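Local coordinates for Pbp related beta-lactamase (Pyrococcus abyssi, PDB 2QMI), which probably hydrolyses peptides as a serine peptidase of the penicillin-binding protein and beta-lactamase family, assembled into a self-compartmentalizing octamer, at residues P20-S25 / V325-S330. Residues are numbered along the deposited sequence; the frame is centred on the assembly and turned at random.
Sequences PGISIS and VLENSS
Pro20 lies against the chain leaving strand 321-327: its CD is 3.2 Å from Ser329 OG, and its CB faces Asn328 ND2, an amide nitrogen that hydrogen-bonds to the backbone oxygen of Arg41. Gly21 O accepts a hydrogen bond from Asn328 N (3.2 Å), just beyond the end of strand 321-327. Ile22 directs CG1 away from its own carbonyl carbon (chi1 -81°) and onto Glu327 CG at 3.7 Å, while its CD1 reaches Glu327 OE1, the other carboxylate oxygen, OE2, being held by Tyr332 N. Ser23 and Leu326 form the hydrogen-bonded pair, Ser23 N to Leu326 O at 3.0 Å and Leu326 N to Ser23 O at 2.9 Å; Ser23 OG turns to Thr50 O and Tyr55 OH. Ile24 runs alongside Val325, Ile24 CG1 against Val325 CG2 at 3.8 Å. Ile22 and Val325 lean on helix 334-345, whereas Ser23 and Leu326 meet helix 241-252 across the sheet. The contact thus joins strand 21-28, the first of the beta-lactamase-type sheet in sequence, to strand 321-327, the last. Backbone bonds fix its register, and Ile22, Ile24 and Val325 give one face an apolar patch, which the Glu327 side chain borders.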
loop_
_atom_site.group_PDB
_atom_site.type_symbol
_atom_site.label_atom_id
_atom_site.label_comp_id
_atom_site.label_asym_id
_atom_site.label_seq_id
_atom_site.Cartn_x
_atom_site.Cartn_y
_atom_site.Cartn_z
ATOM N N PRO A 20 -27.262 -12.539 -13.914
ATOM C CA PRO A 20 -27.661 -11.656 -15.019
ATOM C C PRO A 20 -29.021 -11.982 -15.658
ATOM O O PRO A 20 -29.914 -11.139 -15.696
ATOM C CB PRO A 20 -26.516 -11.809 -16.024
ATOM C CG PRO A 20 -25.347 -12.287 -15.175
ATOM C CD PRO A 20 -26.022 -13.259 -14.247
ATOM N N GLY A 21 -29.155 -13.202 -16.171
ATOM C CA GLY A 21 -30.387 -13.614 -16.818
ATOM C C GLY A 21 -30.635 -15.106 -16.686
ATOM O O GLY A 21 -29.713 -15.865 -16.391
ATOM N N ILE A 22 -31.882 -15.521 -16.911
ATOM C CA ILE A 22 -32.284 -16.920 -16.809
ATOM C C ILE A 22 -33.474 -17.240 -17.721
ATOM O O ILE A 22 -34.341 -16.397 -17.943
ATOM C CB ILE A 22 -32.694 -17.275 -15.353
ATOM C CG1 ILE A 22 -31.452 -17.553 -14.505
ATOM C CG2 ILE A 22 -33.650 -18.462 -15.346
ATOM C CD1 ILE A 22 -31.750 -17.892 -13.046
ATOM N N SER A 23 -33.510 -18.463 -18.245
ATOM C CA SER A 23 -34.615 -18.897 -19.094
ATOM C C SER A 23 -35.136 -20.224 -18.575
ATOM O O SER A 23 -34.369 -21.033 -18.055
ATOM C CB SER A 23 -34.162 -19.055 -20.547
ATOM O OG SER A 23 -34.079 -17.796 -21.187
ATOM N N ILE A 24 -36.436 -20.449 -18.716
ATOM C CA ILE A 24 -37.042 -21.695 -18.257
ATOM C C ILE A 24 -38.275 -22.079 -19.075
ATOM O O ILE A 24 -39.066 -21.220 -19.475
ATOM C CB ILE A 24 -37.448 -21.597 -16.758
ATOM C CG1 ILE A 24 -38.062 -22.919 -16.278
ATOM C CG2 ILE A 24 -38.431 -20.454 -16.566
ATOM C CD1 ILE A 24 -38.424 -22.941 -14.793
ATOM N N SER A 25 -38.422 -23.370 -19.344
ATOM C CA SER A 25 -39.589 -23.857 -20.073
ATOM C C SER A 25 -40.137 -25.044 -19.288
ATOM O O SER A 25 -39.373 -25.793 -18.674
ATOM C CB SER A 25 -39.217 -24.267 -21.503
ATOM O OG SER A 25 -38.270 -25.314 -21.516
ATOM N N VAL A 325 -33.909 -25.368 -17.615
ATOM C CA VAL A 325 -33.468 -24.077 -17.091
ATOM C C VAL A 325 -32.050 -23.748 -17.582
ATOM O O VAL A 325 -31.122 -24.551 -17.428
ATOM C CB VAL A 325 -33.454 -24.072 -15.545
ATOM C CG1 VAL A 325 -32.990 -22.708 -15.022
ATOM C CG2 VAL A 325 -34.833 -24.404 -15.009
ATOM N N LEU A 326 -31.889 -22.571 -18.181
ATOM C CA LEU A 326 -30.585 -22.138 -18.666
ATOM C C LEU A 326 -30.195 -20.851 -17.943
ATOM O O LEU A 326 -31.051 -20.024 -17.637
ATOM C CB LEU A 326 -30.618 -21.927 -20.185
ATOM C CG LEU A 326 -30.777 -23.222 -20.987
ATOM C CD1 LEU A 326 -30.727 -22.933 -22.478
ATOM C CD2 LEU A 326 -29.672 -24.192 -20.592
ATOM N N GLU A 327 -28.905 -20.684 -17.677
ATOM C CA GLU A 327 -28.432 -19.515 -16.954
ATOM C C GLU A 327 -27.154 -18.874 -17.499
ATOM O O GLU A 327 -26.217 -19.557 -17.909
ATOM C CB GLU A 327 -28.232 -19.880 -15.480
ATOM C CG GLU A 327 -27.982 -18.692 -14.566
ATOM C CD GLU A 327 -27.801 -19.111 -13.120
ATOM O OE1 GLU A 327 -28.626 -19.923 -12.635
ATOM O OE2 GLU A 327 -26.839 -18.624 -12.474
ATOM N N ASN A 328 -27.150 -17.545 -17.450
ATOM C CA ASN A 328 -26.083 -16.660 -17.911
ATOM C C ASN A 328 -24.841 -16.587 -17.019
ATOM O O ASN A 328 -24.046 -15.662 -17.150
ATOM C CB ASN A 328 -26.653 -15.246 -18.046
ATOM C CG ASN A 328 -26.365 -14.643 -19.381
ATOM O OD1 ASN A 328 -25.899 -15.339 -20.278
ATOM N ND2 ASN A 328 -26.646 -13.354 -19.541
ATOM N N SER A 329 -24.692 -17.546 -16.110
ATOM C CA SER A 329 -23.555 -17.583 -15.189
ATOM C C SER A 329 -23.732 -18.782 -14.263
ATOM O O SER A 329 -24.504 -19.691 -14.572
ATOM C CB SER A 329 -23.488 -16.288 -14.361
ATOM O OG SER A 329 -24.685 -16.088 -13.620
ATOM N N SER A 330 -23.015 -18.797 -13.143
ATOM C CA SER A 330 -23.152 -19.898 -12.193
ATOM C C SER A 330 -23.491 -19.334 -10.815
ATOM O O SER A 330 -23.099 -19.893 -9.790
ATOM C CB SER A 330 -21.860 -20.717 -12.113
ATOM O OG SER A 330 -20.840 -19.982 -11.462
#